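Local coordinates for MarR Like Protein, TVG0766549 (Thermoplasma volcanium, PDB 3LFK) that is of unknown function but has the winged helix-turn-helix fold of MarR-like transcriptional regulators, despite an earlier report of it as a mechanosensitive channel, at residues 78-83 against 89-94; 44-49 against 99-104; 56-61 against 65-70. One frame throughout, in Å; residues are numbered along the deposited sequence.

Contact 1. Residues 78-83 against 89-94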
ATOM      1  N   PHE A  78      -2.103   7.052  -1.353  1.00 16.15           N
ATOM      2  CA  PHE A  78      -2.262   5.858  -0.506  1.00 16.43           C
ATOM      3  C   PHE A  78      -1.795   5.984   0.934  1.00 16.92           C
ATOM      4  O   PHE A  78      -2.132   5.138   1.786  1.00 16.60           O
ATOM      5  CB  PHE A  78      -1.536   4.651  -1.124  1.00 15.94           C
ATOM      6  CG  PHE A  78      -2.042   4.236  -2.492  1.00 14.71           C
ATOM      7  CD1 PHE A  78      -3.317   4.603  -2.945  1.00 16.93           C
ATOM      8  CD2 PHE A  78      -1.236   3.462  -3.332  1.00 15.81           C
ATOM      9  CE1 PHE A  78      -3.757   4.191  -4.219  1.00 16.26           C
ATOM     10  CE2 PHE A  78      -1.664   3.052  -4.592  1.00 15.96           C
ATOM     11  CZ  PHE A  78      -2.944   3.419  -5.047  1.00 17.52           C
ATOM     12  N   ALA A  79      -1.039   7.036   1.224  1.00 15.12           N
ATOM     13  CA  ALA A  79      -0.545   7.231   2.571  1.00 17.35           C
ATOM     14  C   ALA A  79      -0.350   8.705   2.833  1.00 16.53           C
ATOM     15  O   ALA A  79      -0.279   9.533   1.908  1.00 18.18           O
ATOM     16  CB  ALA A  79       0.800   6.498   2.716  1.00 18.74           C
ATOM     17  N   LEU A  80      -0.255   9.041   4.116  1.00 17.11           N
ATOM     18  CA  LEU A  80       0.011  10.426   4.450  1.00 18.35           C
ATOM     19  C   LEU A  80       0.745  10.535   5.763  1.00 21.87           C
ATOM     20  O   LEU A  80       0.919   9.539   6.479  1.00 22.14           O
ATOM     21  CB  LEU A  80      -1.274  11.265   4.455  1.00 30.64           C
ATOM     22  CG  LEU A  80      -2.497  10.767   5.204  1.00 32.33           C
ATOM     23  CD1 LEU A  80      -2.394  11.166   6.669  1.00 40.95           C
ATOM     24  CD2 LEU A  80      -3.742  11.395   4.584  1.00 36.46           C
ATOM     25  N   GLU A  81       1.233  11.742   6.035  1.00 21.36           N
ATOM     26  CA  GLU A  81       1.956  12.021   7.279  1.00 29.99           C
ATOM     27  C   GLU A  81       1.052  12.673   8.298  1.00 42.66           C
ATOM     28  O   GLU A  81       0.351  13.642   8.001  1.00 40.07           O
ATOM     29  CB  GLU A  81       3.097  12.997   7.074  1.00 36.33           C
ATOM     30  CG  GLU A  81       4.025  12.716   5.955  1.00 36.61           C
ATOM     31  CD  GLU A  81       4.943  13.894   5.737  1.00 47.76           C
ATOM     32  OE1 GLU A  81       5.731  14.195   6.657  1.00 39.50           O
ATOM     33  OE2 GLU A  81       4.864  14.524   4.658  1.00 44.57           O
ATOM     34  N   ASP A  82       1.097  12.146   9.511  1.00 48.33           N
ATOM     35  CA  ASP A  82       0.333  12.677  10.628  1.00 61.31           C
ATOM     36  C   ASP A  82       1.400  13.141  11.623  1.00 65.46           C
ATOM     37  O   ASP A  82       1.591  12.522  12.670  1.00 69.55           O
ATOM     38  CB  ASP A  82      -0.531  11.563  11.231  1.00 67.52           C
ATOM     39  CG  ASP A  82      -1.296  12.008  12.462  1.00 72.81           C
ATOM     40  OD1 ASP A  82      -0.660  12.320  13.492  1.00 76.35           O
ATOM     41  OD2 ASP A  82      -2.542  12.037  12.399  1.00 75.97           O
ATOM     42  N   LYS A  83       2.119  14.209  11.280  1.00 69.85           N
ATOM     43  CA  LYS A  83       3.169  14.714  12.164  1.00 72.75           C
ATOM     44  C   LYS A  83       2.585  15.216  13.478  1.00 74.82           C
ATOM     45  O   LYS A  83       1.632  16.002  13.497  1.00 74.87           O
ATOM     46  CB  LYS A  83       3.965  15.841  11.504  1.00 73.05           C
ATOM     47  CG  LYS A  83       5.104  16.339  12.389  1.00 74.13           C
ATOM     48  CD  LYS A  83       5.869  17.502  11.778  1.00 76.38           C
ATOM     49  CE  LYS A  83       6.982  17.963  12.717  1.00 76.60           C
ATOM     50  NZ  LYS A  83       7.768  19.108  12.174  1.00 78.27           N
ATOM     51  N   LYS A  89       4.168  10.361  12.265  1.00 37.77           N
ATOM     52  CA  LYS A  89       3.476   9.075  12.142  1.00 33.85           C
ATOM     53  C   LYS A  89       3.002   8.927  10.697  1.00 31.21           C
ATOM     54  O   LYS A  89       2.458   9.873  10.123  1.00 32.27           O
ATOM     55  CB  LYS A  89       2.252   9.068  13.054  1.00 40.49           C
ATOM     56  CG  LYS A  89       1.980   7.780  13.809  1.00 55.39           C
ATOM     57  CD  LYS A  89       2.903   7.645  15.014  1.00 55.06           C
ATOM     58  CE  LYS A  89       2.387   6.599  15.996  1.00 59.52           C
ATOM     59  NZ  LYS A  89       1.110   7.016  16.641  1.00 59.98           N
ATOM     60  N   ILE A  90       3.201   7.752  10.115  1.00 21.68           N
ATOM     61  CA  ILE A  90       2.773   7.505   8.730  1.00 19.85           C
ATOM     62  C   ILE A  90       1.508   6.648   8.778  1.00 19.72           C
ATOM     63  O   ILE A  90       1.469   5.632   9.475  1.00 21.76           O
ATOM     64  CB  ILE A  90       3.857   6.764   7.931  1.00 22.61           C
ATOM     65  CG1 ILE A  90       5.170   7.552   7.958  1.00 24.53           C
ATOM     66  CG2 ILE A  90       3.356   6.488   6.513  1.00 23.15           C
ATOM     67  CD1 ILE A  90       5.042   9.036   7.565  1.00 25.34           C
ATOM     68  N   VAL A  91       0.460   7.055   8.054  1.00 18.28           N
ATOM     69  CA  VAL A  91      -0.800   6.316   8.072  1.00 20.72           C
ATOM     70  C   VAL A  91      -1.327   6.071   6.673  1.00 21.34           C
ATOM     71  O   VAL A  91      -1.121   6.901   5.770  1.00 20.36           O
ATOM     72  CB  VAL A  91      -1.921   7.078   8.848  1.00 26.49           C
ATOM     73  CG1 VAL A  91      -1.393   7.596  10.184  1.00 33.99           C
ATOM     74  CG2 VAL A  91      -2.429   8.210   8.024  1.00 32.75           C
ATOM     75  N   LEU A  92      -1.965   4.924   6.467  1.00 20.49           N
ATOM     76  CA  LEU A  92      -2.548   4.639   5.165  1.00 17.47           C
ATOM     77  C   LEU A  92      -3.853   5.418   5.066  1.00 20.06           C
ATOM     78  O   LEU A  92      -4.546   5.631   6.069  1.00 20.68           O
ATOM     79  CB  LEU A  92      -2.879   3.141   5.000  1.00 18.56           C
ATOM     80  CG  LEU A  92      -1.693   2.188   4.932  1.00 21.55           C
ATOM     81  CD1 LEU A  92      -2.187   0.769   4.847  1.00 23.88           C
ATOM     82  CD2 LEU A  92      -0.821   2.512   3.719  1.00 24.47           C
ATOM     83  N   THR A  93      -4.161   5.892   3.869  1.00 18.38           N
ATOM     84  CA  THR A  93      -5.459   6.548   3.663  1.00 18.25           C
ATOM     85  C   THR A  93      -6.459   5.408   3.451  1.00 18.86           C
ATOM     86  O   THR A  93      -6.072   4.253   3.310  1.00 20.71           O
ATOM     87  CB  THR A  93      -5.462   7.372   2.386  1.00 16.57           C
ATOM     88  OG1 THR A  93      -5.135   6.510   1.290  1.00 19.61           O
ATOM     89  CG2 THR A  93      -4.420   8.492   2.447  1.00 19.58           C
ATOM     90  N   SER A  94      -7.749   5.724   3.402  1.00 19.95           N
ATOM     91  CA  SER A  94      -8.737   4.682   3.159  1.00 19.99           C
ATOM     92  C   SER A  94      -8.463   4.009   1.812  1.00 22.57           C
ATOM     93  O   SER A  94      -8.672   2.807   1.670  1.00 22.51           O
ATOM     94  CB  SER A  94     -10.144   5.268   3.164  1.00 23.76           C
ATOM     95  OG  SER A  94     -10.436   5.797   4.441  1.00 28.66           O
TER
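Leu-80 and Val-91 meet on one face of an antiparallel hairpin, with Leu-80 CD1 pressed to 3.3 Å from Val-91 CG2, tighter than ordinary van der Waals contact. Leu-80 has chi1 at 49°, which sets CG between its own N and carbonyl carbon. From there the two methyls divide the work: CD1 goes to the valine and CD2 reaches Thr-93 CG2 at 3.7 Å. On the opposite face Glu-81 and Ile-90 run side by side in the same direction, Glu-81 CG lying 4.1 Å from Ile-90 CD1.

Behind these side chains, Leu-80 and Val-91 form a hydrogen-bonded pair, Leu-80 N to Val-91 O at 2.8 Å and Val-91 N to Leu-80 O at 3.0 Å. Where the strands part, Thr-93 N donates to Phe-78 O at 3.0 Å from well above the carbonyl plane, 57° out of it. Thr-93 is also the N-cap of helix 94-116, its OG1 bonded to Gly-96 N and to Gly-77 O; one residue thus joins the open end of the hairpin to the start of the helix.

Strands 79-84 and 87-92 are the wing of the winged helix-turn-helix domain. Strand 87-92 is the middle strand of the sheet, bonded on its other edge to strand 51-53. Ile-90 packs on Leu-70 of helix 66-76, while Phe-78 and Leu-92 both rest on Leu-42 of helix 36-47.

Contact 2. Residues 44-49 against 99-104; sequences FLKTHG and VAQAIR
Lys-46 NZ stands at the edge of the Arg-104 guanidinium, near its plane and 4.1 Å from Arg-104 NH1. Within 44-49 the imidazole comes down on Phe-44, His-48 CD2 3.5 Å above the centre of the ring. A face of the imidazole takes Thr-47 CG2, displaced toward the rim, and Phe-44 C lies at the imidazole's edge, in its plane. These rings belong to the far side of helix 36-47, where Phe-44 touches Ile-52 and His-48 touches Arg-56.

The contact itself is carried by Lys-46. With CG anti to the backbone N (chi1 -173°), its chain runs out over Ala-100, whose CB is 3.8 Å from Lys-46 CB, equally close to CG and nearly so to CD. Bends at chi2 and chi4 then turn the end toward Gln-101, and Lys-46 CE comes within 3.5 Å of Gln-101 OE1. Lys-46 NZ stays 3.6 Å from Gln-101 OE1, not a hydrogen bond, though the carbonyl oxygen would be expected to draw the ammonium weakly. Arg-104 crosses the lysine at about a right angle, Arg-104 CD lying 3.9 Å from Lys-46 CG. The union of these two cations is therefore aliphatic, and their like charges would be expected to repel mildly at this exposed border.

Just past Lys-46 the helix ends in a Schellman motif. Gly-49, with phi at 71°, is the C-prime residue; its N makes a weak bond to Lys-46 O, and Gly-50 N turns back to Leu-45 O. Deeper in, Ala-100 also packs on Leu-42. This is the packing of a winged helix-turn-helix domain in which the long helix after the wing, 94-116, lies against helix 36-47.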
ATOM      1  N   PHE A  44       3.742  -3.494   4.164  1.00 19.11           N
ATOM      2  CA  PHE A  44       4.391  -3.378   5.469  1.00 19.20           C
ATOM      3  C   PHE A  44       3.514  -2.453   6.326  1.00 20.38           C
ATOM      4  O   PHE A  44       3.225  -2.736   7.484  1.00 21.75           O
ATOM      5  CB  PHE A  44       5.796  -2.797   5.297  1.00 20.21           C
ATOM      6  CG  PHE A  44       6.487  -2.467   6.594  1.00 22.62           C
ATOM      7  CD1 PHE A  44       7.235  -3.430   7.268  1.00 25.01           C
ATOM      8  CD2 PHE A  44       6.386  -1.190   7.140  1.00 20.93           C
ATOM      9  CE1 PHE A  44       7.870  -3.112   8.471  1.00 21.25           C
ATOM     10  CE2 PHE A  44       7.018  -0.863   8.338  1.00 20.80           C
ATOM     11  CZ  PHE A  44       7.760  -1.829   9.005  1.00 23.92           C
ATOM     12  N   LEU A  45       3.072  -1.335   5.763  1.00 17.35           N
ATOM     13  CA  LEU A  45       2.237  -0.416   6.505  1.00 16.55           C
ATOM     14  C   LEU A  45       0.914  -1.074   6.909  1.00 18.03           C
ATOM     15  O   LEU A  45       0.437  -0.879   8.030  1.00 20.93           O
ATOM     16  CB  LEU A  45       1.967   0.853   5.663  1.00 18.45           C
ATOM     17  CG  LEU A  45       3.234   1.687   5.389  1.00 20.24           C
ATOM     18  CD1 LEU A  45       2.922   2.771   4.330  1.00 20.42           C
ATOM     19  CD2 LEU A  45       3.712   2.354   6.669  1.00 23.83           C
ATOM     20  N   LYS A  46       0.326  -1.848   6.001  1.00 18.41           N
ATOM     21  CA  LYS A  46      -0.937  -2.517   6.264  1.00 18.57           C
ATOM     22  C   LYS A  46      -0.761  -3.542   7.378  1.00 21.27           C
ATOM     23  O   LYS A  46      -1.613  -3.646   8.259  1.00 26.32           O
ATOM     24  CB  LYS A  46      -1.440  -3.218   4.993  1.00 21.09           C
ATOM     25  CG  LYS A  46      -2.836  -3.814   5.129  1.00 23.09           C
ATOM     26  CD  LYS A  46      -3.862  -2.692   5.315  1.00 26.38           C
ATOM     27  CE  LYS A  46      -5.309  -3.211   5.337  1.00 43.23           C
ATOM     28  NZ  LYS A  46      -5.636  -3.944   6.599  1.00 41.91           N
ATOM     29  N   THR A  47       0.357  -4.260   7.337  1.00 20.34           N
ATOM     30  CA  THR A  47       0.662  -5.305   8.332  1.00 23.26           C
ATOM     31  C   THR A  47       0.836  -4.731   9.735  1.00 29.32           C
ATOM     32  O   THR A  47       0.571  -5.414  10.730  1.00 31.61           O
ATOM     33  CB  THR A  47       1.946  -6.061   7.937  1.00 27.76           C
ATOM     34  OG1 THR A  47       1.676  -6.871   6.793  1.00 38.42           O
ATOM     35  CG2 THR A  47       2.438  -6.939   9.092  1.00 35.19           C
ATOM     36  N   HIS A  48       1.299  -3.492   9.822  1.00 23.68           N
ATOM     37  CA  HIS A  48       1.484  -2.830  11.103  1.00 25.77           C
ATOM     38  C   HIS A  48       0.353  -1.853  11.425  1.00 30.03           C
ATOM     39  O   HIS A  48       0.580  -0.721  11.840  1.00 40.83           O
ATOM     40  CB  HIS A  48       2.855  -2.155  11.127  1.00 25.73           C
ATOM     41  CG  HIS A  48       3.981  -3.131  11.006  1.00 29.66           C
ATOM     42  ND1 HIS A  48       4.428  -3.882  12.072  1.00 35.46           N
ATOM     43  CD2 HIS A  48       4.652  -3.587   9.920  1.00 32.63           C
ATOM     44  CE1 HIS A  48       5.323  -4.755  11.649  1.00 27.96           C
ATOM     45  NE2 HIS A  48       5.477  -4.600  10.347  1.00 40.06           N
ATOM     46  N   GLY A  49      -0.876  -2.312  11.205  1.00 33.86           N
ATOM     47  CA  GLY A  49      -2.058  -1.526  11.518  1.00 31.25           C
ATOM     48  C   GLY A  49      -2.400  -0.304  10.689  1.00 35.68           C
ATOM     49  O   GLY A  49      -3.300   0.451  11.057  1.00 34.99           O
ATOM     50  N   VAL A  99      -6.373  -0.682  -1.412  1.00 16.84           N
ATOM     51  CA  VAL A  99      -5.456  -1.273  -2.363  1.00 15.40           C
ATOM     52  C   VAL A  99      -4.601  -2.337  -1.692  1.00 17.04           C
ATOM     53  O   VAL A  99      -4.365  -3.397  -2.268  1.00 18.51           O
ATOM     54  CB  VAL A  99      -4.592  -0.152  -2.995  1.00 20.27           C
ATOM     55  CG1 VAL A  99      -3.443  -0.738  -3.767  1.00 21.12           C
ATOM     56  CG2 VAL A  99      -5.481   0.691  -3.925  1.00 21.67           C
ATOM     57  N   ALA A 100      -4.141  -2.049  -0.479  1.00 17.61           N
ATOM     58  CA  ALA A 100      -3.293  -2.991   0.261  1.00 19.43           C
ATOM     59  C   ALA A 100      -4.076  -4.270   0.522  1.00 20.56           C
ATOM     60  O   ALA A 100      -3.542  -5.362   0.353  1.00 19.69           O
ATOM     61  CB  ALA A 100      -2.844  -2.360   1.593  1.00 16.90           C
ATOM     62  N   GLN A 101      -5.335  -4.133   0.913  1.00 19.52           N
ATOM     63  CA  GLN A 101      -6.154  -5.319   1.187  1.00 22.24           C
ATOM     64  C   GLN A 101      -6.436  -6.120  -0.097  1.00 24.17           C
ATOM     65  O   GLN A 101      -6.405  -7.357  -0.085  1.00 21.46           O
ATOM     66  CB  GLN A 101      -7.464  -4.910   1.851  1.00 22.88           C
ATOM     67  CG  GLN A 101      -8.195  -6.081   2.562  1.00 35.02           C
ATOM     68  CD  GLN A 101      -7.368  -6.730   3.673  1.00 34.79           C
ATOM     69  OE1 GLN A 101      -6.248  -6.308   3.972  1.00 41.29           O
ATOM     70  NE2 GLN A 101      -7.924  -7.769   4.293  1.00 45.78           N
ATOM     71  N   ALA A 102      -6.695  -5.431  -1.212  1.00 21.08           N
ATOM     72  CA  ALA A 102      -6.960  -6.112  -2.478  1.00 20.09           C
ATOM     73  C   ALA A 102      -5.762  -6.946  -2.895  1.00 20.95           C
ATOM     74  O   ALA A 102      -5.905  -8.089  -3.360  1.00 22.22           O
ATOM     75  CB  ALA A 102      -7.300  -5.096  -3.561  1.00 20.05           C
ATOM     76  N   ILE A 103      -4.567  -6.383  -2.726  1.00 19.24           N
ATOM     77  CA  ILE A 103      -3.345  -7.081  -3.077  1.00 15.73           C
ATOM     78  C   ILE A 103      -3.124  -8.252  -2.117  1.00 21.45           C
ATOM     79  O   ILE A 103      -2.745  -9.347  -2.557  1.00 20.50           O
ATOM     80  CB  ILE A 103      -2.129  -6.105  -3.029  1.00 21.69           C
ATOM     81  CG1 ILE A 103      -2.248  -5.106  -4.194  1.00 20.11           C
ATOM     82  CG2 ILE A 103      -0.792  -6.880  -3.116  1.00 21.58           C
ATOM     83  CD1 ILE A 103      -1.214  -3.942  -4.142  1.00 17.47           C
ATOM     84  N   ARG A 104      -3.359  -8.025  -0.824  1.00 22.00           N
ATOM     85  CA  ARG A 104      -3.173  -9.096   0.170  1.00 22.32           C
ATOM     86  C   ARG A 104      -4.090 -10.268  -0.140  1.00 24.70           C
ATOM     87  O   ARG A 104      -3.667 -11.419  -0.088  1.00 24.59           O
ATOM     88  CB  ARG A 104      -3.492  -8.595   1.575  1.00 22.59           C
ATOM     89  CG  ARG A 104      -2.421  -7.739   2.204  1.00 30.64           C
ATOM     90  CD  ARG A 104      -2.806  -7.412   3.643  1.00 39.35           C
ATOM     91  NE  ARG A 104      -2.799  -8.604   4.496  1.00 51.40           N
ATOM     92  CZ  ARG A 104      -3.296  -8.655   5.729  1.00 58.07           C
ATOM     93  NH1 ARG A 104      -3.856  -7.582   6.273  1.00 61.83           N
ATOM     94  NH2 ARG A 104      -3.219  -9.780   6.430  1.00 59.15           N
TER

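Contact 3. Residues 56-61 against 65-70; sequences RIKNET and DPESVL
Ile-57 and Pro-66 slide past each other in opposite directions, Ile-57 CG2 coming to 3.9 Å from Pro-66 CB. The other branch of the isoleucine points deeper: Ile-57 CD1 lies 4.3 Å from Leu-70 CD2, one turn further along helix 66-76. Thr-61 approaches the proline ring obliquely, its OG1 4.2 Å from Pro-66 CG. That hydroxyl is turned back on its backbone (chi1 66°) and donates to Ile-57 O at 3.2 Å; it also bonds Leu-63 N in the connecting turn, tying turn to helix.

On the exposed side Lys-58 and Glu-67 cross obliquely; both chains are extended beyond CG, which brings their charged ends together. These ends pair in a salt bridge whose geometry is doubtful, because Glu-67 OE2 is modelled too close to its neighbour. Further round helix 54-60, Arg-56 grips Glu-60 side-on, with Arg-56 NE to Glu-60 OE2 at 2.8 Å and NH2 to OE1 at 3.0 Å, both acceptors close to the guanidinium plane.

Helix 66-76 is started by Asp-65 as N-cap: its OD1 takes Ser-68 N at 3.2 Å, with the donor well above the carboxylate plane. The local axes run at 122° to each other and approach to 10.1 Å, with Pro-66 and Ile-57 packed between them. Two helices joined by a short turn in this way are the helix-turn-helix unit, and by analogy with MarR-like regulators 66-76 would be the recognition helix.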
ATOM      1  N   ARG A  56      10.415   3.587  12.281  1.00 22.36           N
ATOM      2  CA  ARG A  56      10.301   2.142  12.095  1.00 21.37           C
ATOM      3  C   ARG A  56      10.411   1.793  10.612  1.00 25.16           C
ATOM      4  O   ARG A  56      10.956   0.753  10.241  1.00 26.42           O
ATOM      5  CB  ARG A  56       8.984   1.606  12.670  1.00 21.55           C
ATOM      6  CG  ARG A  56       8.893   1.740  14.193  1.00 23.56           C
ATOM      7  CD  ARG A  56       7.746   0.915  14.780  1.00 25.60           C
ATOM      8  NE  ARG A  56       7.862  -0.492  14.422  1.00 23.44           N
ATOM      9  CZ  ARG A  56       6.897  -1.392  14.595  1.00 22.99           C
ATOM     10  NH1 ARG A  56       5.739  -1.031  15.134  1.00 24.73           N
ATOM     11  NH2 ARG A  56       7.072  -2.642  14.193  1.00 26.76           N
ATOM     12  N   ILE A  57       9.890   2.671   9.755  1.00 23.95           N
ATOM     13  CA  ILE A  57       9.970   2.430   8.322  1.00 24.28           C
ATOM     14  C   ILE A  57      11.431   2.429   7.879  1.00 31.55           C
ATOM     15  O   ILE A  57      11.839   1.604   7.074  1.00 31.40           O
ATOM     16  CB  ILE A  57       9.162   3.499   7.565  1.00 28.34           C
ATOM     17  CG1 ILE A  57       7.681   3.245   7.815  1.00 24.05           C
ATOM     18  CG2 ILE A  57       9.485   3.470   6.061  1.00 31.34           C
ATOM     19  CD1 ILE A  57       6.793   4.376   7.370  1.00 27.69           C
ATOM     20  N   LYS A  58      12.225   3.331   8.442  1.00 28.80           N
ATOM     21  CA  LYS A  58      13.634   3.408   8.090  1.00 31.49           C
ATOM     22  C   LYS A  58      14.406   2.195   8.550  1.00 34.10           C
ATOM     23  O   LYS A  58      15.270   1.686   7.838  1.00 35.86           O
ATOM     24  CB  LYS A  58      14.265   4.644   8.714  1.00 31.19           C
ATOM     25  CG  LYS A  58      13.761   5.939   8.167  1.00 42.89           C
ATOM     26  CD  LYS A  58      14.618   7.064   8.701  1.00 53.29           C
ATOM     27  CE  LYS A  58      14.214   8.388   8.109  1.00 59.82           C
ATOM     28  NZ  LYS A  58      15.175   9.458   8.499  1.00 65.83           N
ATOM     29  N   ASN A  59      14.085   1.732   9.748  1.00 27.36           N
ATOM     30  CA  ASN A  59      14.790   0.605  10.338  1.00 33.46           C
ATOM     31  C   ASN A  59      14.382  -0.782   9.880  1.00 34.63           C
ATOM     32  O   ASN A  59      15.229  -1.664   9.714  1.00 39.04           O
ATOM     33  CB  ASN A  59      14.639   0.613  11.878  1.00 30.56           C
ATOM     34  CG  ASN A  59      15.192   1.870  12.541  1.00 33.82           C
ATOM     35  OD1 ASN A  59      15.984   2.613  11.960  1.00 35.98           O
ATOM     36  ND2 ASN A  59      14.779   2.099  13.789  1.00 33.82           N
ATOM     37  N   GLU A  60      13.089  -0.962   9.642  1.00 26.68           N
ATOM     38  CA  GLU A  60      12.556  -2.286   9.398  1.00 23.76           C
ATOM     39  C   GLU A  60      12.148  -2.822   8.030  1.00 24.85           C
ATOM     40  O   GLU A  60      11.840  -4.007   7.911  1.00 28.67           O
ATOM     41  CB  GLU A  60      11.367  -2.448  10.342  1.00 22.71           C
ATOM     42  CG  GLU A  60      11.679  -2.136  11.806  1.00 26.91           C
ATOM     43  CD  GLU A  60      10.436  -2.048  12.672  1.00 22.47           C
ATOM     44  OE1 GLU A  60       9.473  -2.804  12.431  1.00 25.81           O
ATOM     45  OE2 GLU A  60      10.429  -1.230  13.616  1.00 27.16           O
ATOM     46  N   THR A  61      12.141  -1.991   6.997  1.00 26.19           N
ATOM     47  CA  THR A  61      11.671  -2.479   5.702  1.00 26.58           C
ATOM     48  C   THR A  61      12.671  -3.114   4.759  1.00 31.64           C
ATOM     49  O   THR A  61      12.274  -3.806   3.823  1.00 37.97           O
ATOM     50  CB  THR A  61      11.038  -1.380   4.919  1.00 27.03           C
ATOM     51  OG1 THR A  61      12.060  -0.431   4.598  1.00 27.06           O
ATOM     52  CG2 THR A  61       9.922  -0.725   5.727  1.00 25.88           C
ATOM     53  N   ASP A  65      16.148   3.356   0.202  1.00 27.59           N
ATOM     54  CA  ASP A  65      15.682   4.717   0.315  1.00 23.22           C
ATOM     55  C   ASP A  65      14.188   4.659   0.624  1.00 26.14           C
ATOM     56  O   ASP A  65      13.357   4.944  -0.236  1.00 22.34           O
ATOM     57  CB  ASP A  65      15.942   5.470  -1.001  1.00 25.24           C
ATOM     58  CG  ASP A  65      15.734   6.985  -0.878  1.00 24.91           C
ATOM     59  OD1 ASP A  65      15.199   7.460   0.145  1.00 27.51           O
ATOM     60  OD2 ASP A  65      16.086   7.723  -1.829  1.00 24.97           O
ATOM     61  N   PRO A  66      13.838   4.279   1.863  1.00 23.62           N
ATOM     62  CA  PRO A  66      12.444   4.170   2.318  1.00 23.93           C
ATOM     63  C   PRO A  66      11.656   5.448   2.104  1.00 23.56           C
ATOM     64  O   PRO A  66      10.470   5.414   1.724  1.00 21.93           O
ATOM     65  CB  PRO A  66      12.584   3.862   3.809  1.00 30.15           C
ATOM     66  CG  PRO A  66      13.915   3.219   3.916  1.00 37.41           C
ATOM     67  CD  PRO A  66      14.765   4.013   2.981  1.00 30.16           C
ATOM     68  N   GLU A  67      12.288   6.579   2.383  1.00 25.23           N
ATOM     69  CA  GLU A  67      11.595   7.851   2.225  1.00 24.53           C
ATOM     70  C   GLU A  67      11.164   8.118   0.799  1.00 19.30           C
ATOM     71  O   GLU A  67      10.099   8.688   0.572  1.00 21.46           O
ATOM     72  CB  GLU A  67      12.440   9.019   2.739  1.00 31.05           C
ATOM     73  CG  GLU A  67      12.808   8.849   4.202  1.00 37.65           C
ATOM     74  CD  GLU A  67      13.487  10.058   4.789  1.00 47.24           C
ATOM     75  OE1 GLU A  67      13.792  11.012   4.036  1.00 47.83           O
ATOM     76  OE2 GLU A  67      13.716  10.047   6.013  1.00 49.89           O
ATOM     77  N   SER A  68      11.980   7.729  -0.174  1.00 20.78           N
ATOM     78  CA  SER A  68      11.609   7.949  -1.568  1.00 20.23           C
ATOM     79  C   SER A  68      10.421   7.063  -1.927  1.00 17.75           C
ATOM     80  O   SER A  68       9.494   7.494  -2.631  1.00 18.29           O
ATOM     81  CB  SER A  68      12.775   7.606  -2.502  1.00 19.49           C
ATOM     82  OG  SER A  68      12.395   7.746  -3.862  1.00 29.19           O
ATOM     83  N   VAL A  69      10.458   5.817  -1.464  1.00 17.95           N
ATOM     84  CA  VAL A  69       9.358   4.894  -1.753  1.00 16.37           C
ATOM     85  C   VAL A  69       8.064   5.427  -1.104  1.00 16.40           C
ATOM     86  O   VAL A  69       6.990   5.449  -1.732  1.00 17.56           O
ATOM     87  CB  VAL A  69       9.657   3.475  -1.210  1.00 16.99           C
ATOM     88  CG1 VAL A  69       8.539   2.516  -1.624  1.00 17.43           C
ATOM     89  CG2 VAL A  69      10.974   2.952  -1.781  1.00 19.85           C
ATOM     90  N   LEU A  70       8.175   5.864   0.142  1.00 16.42           N
ATOM     91  CA  LEU A  70       7.019   6.405   0.868  1.00 16.20           C
ATOM     92  C   LEU A  70       6.459   7.643   0.155  1.00 17.59           C
ATOM     93  O   LEU A  70       5.240   7.777   0.053  1.00 15.96           O
ATOM     94  CB  LEU A  70       7.421   6.775   2.303  1.00 18.09           C
ATOM     95  CG  LEU A  70       6.311   7.397   3.167  1.00 18.95           C
ATOM     96  CD1 LEU A  70       5.083   6.480   3.255  1.00 23.15           C
ATOM     97  CD2 LEU A  70       6.874   7.673   4.573  1.00 22.27           C
TER

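The three contacts tie together one winged helix-turn-helix domain: contact 3 is the helix-turn-helix itself, contact 1 the wing, and contact 2 the seat of the long C-terminal helix. Their centres lie about 13 Å (contacts 1 and 2), 14 Å (1 and 3) and 15 Å (2 and 3) apart, yet apolar side chains bridge every pair. Ile-90 of the wing meets contact 3 twice, Ile-90 CG1 to Ile-57 CD1 at 3.6 Å and Ile-90 CG2 to Leu-70 CD1 at 3.7 Å. Leu-45, from 44-49, joins both others, its CB 3.8 Å from Leu-92 CD2 and its CD2 3.8 Å from Ile-57 CD1.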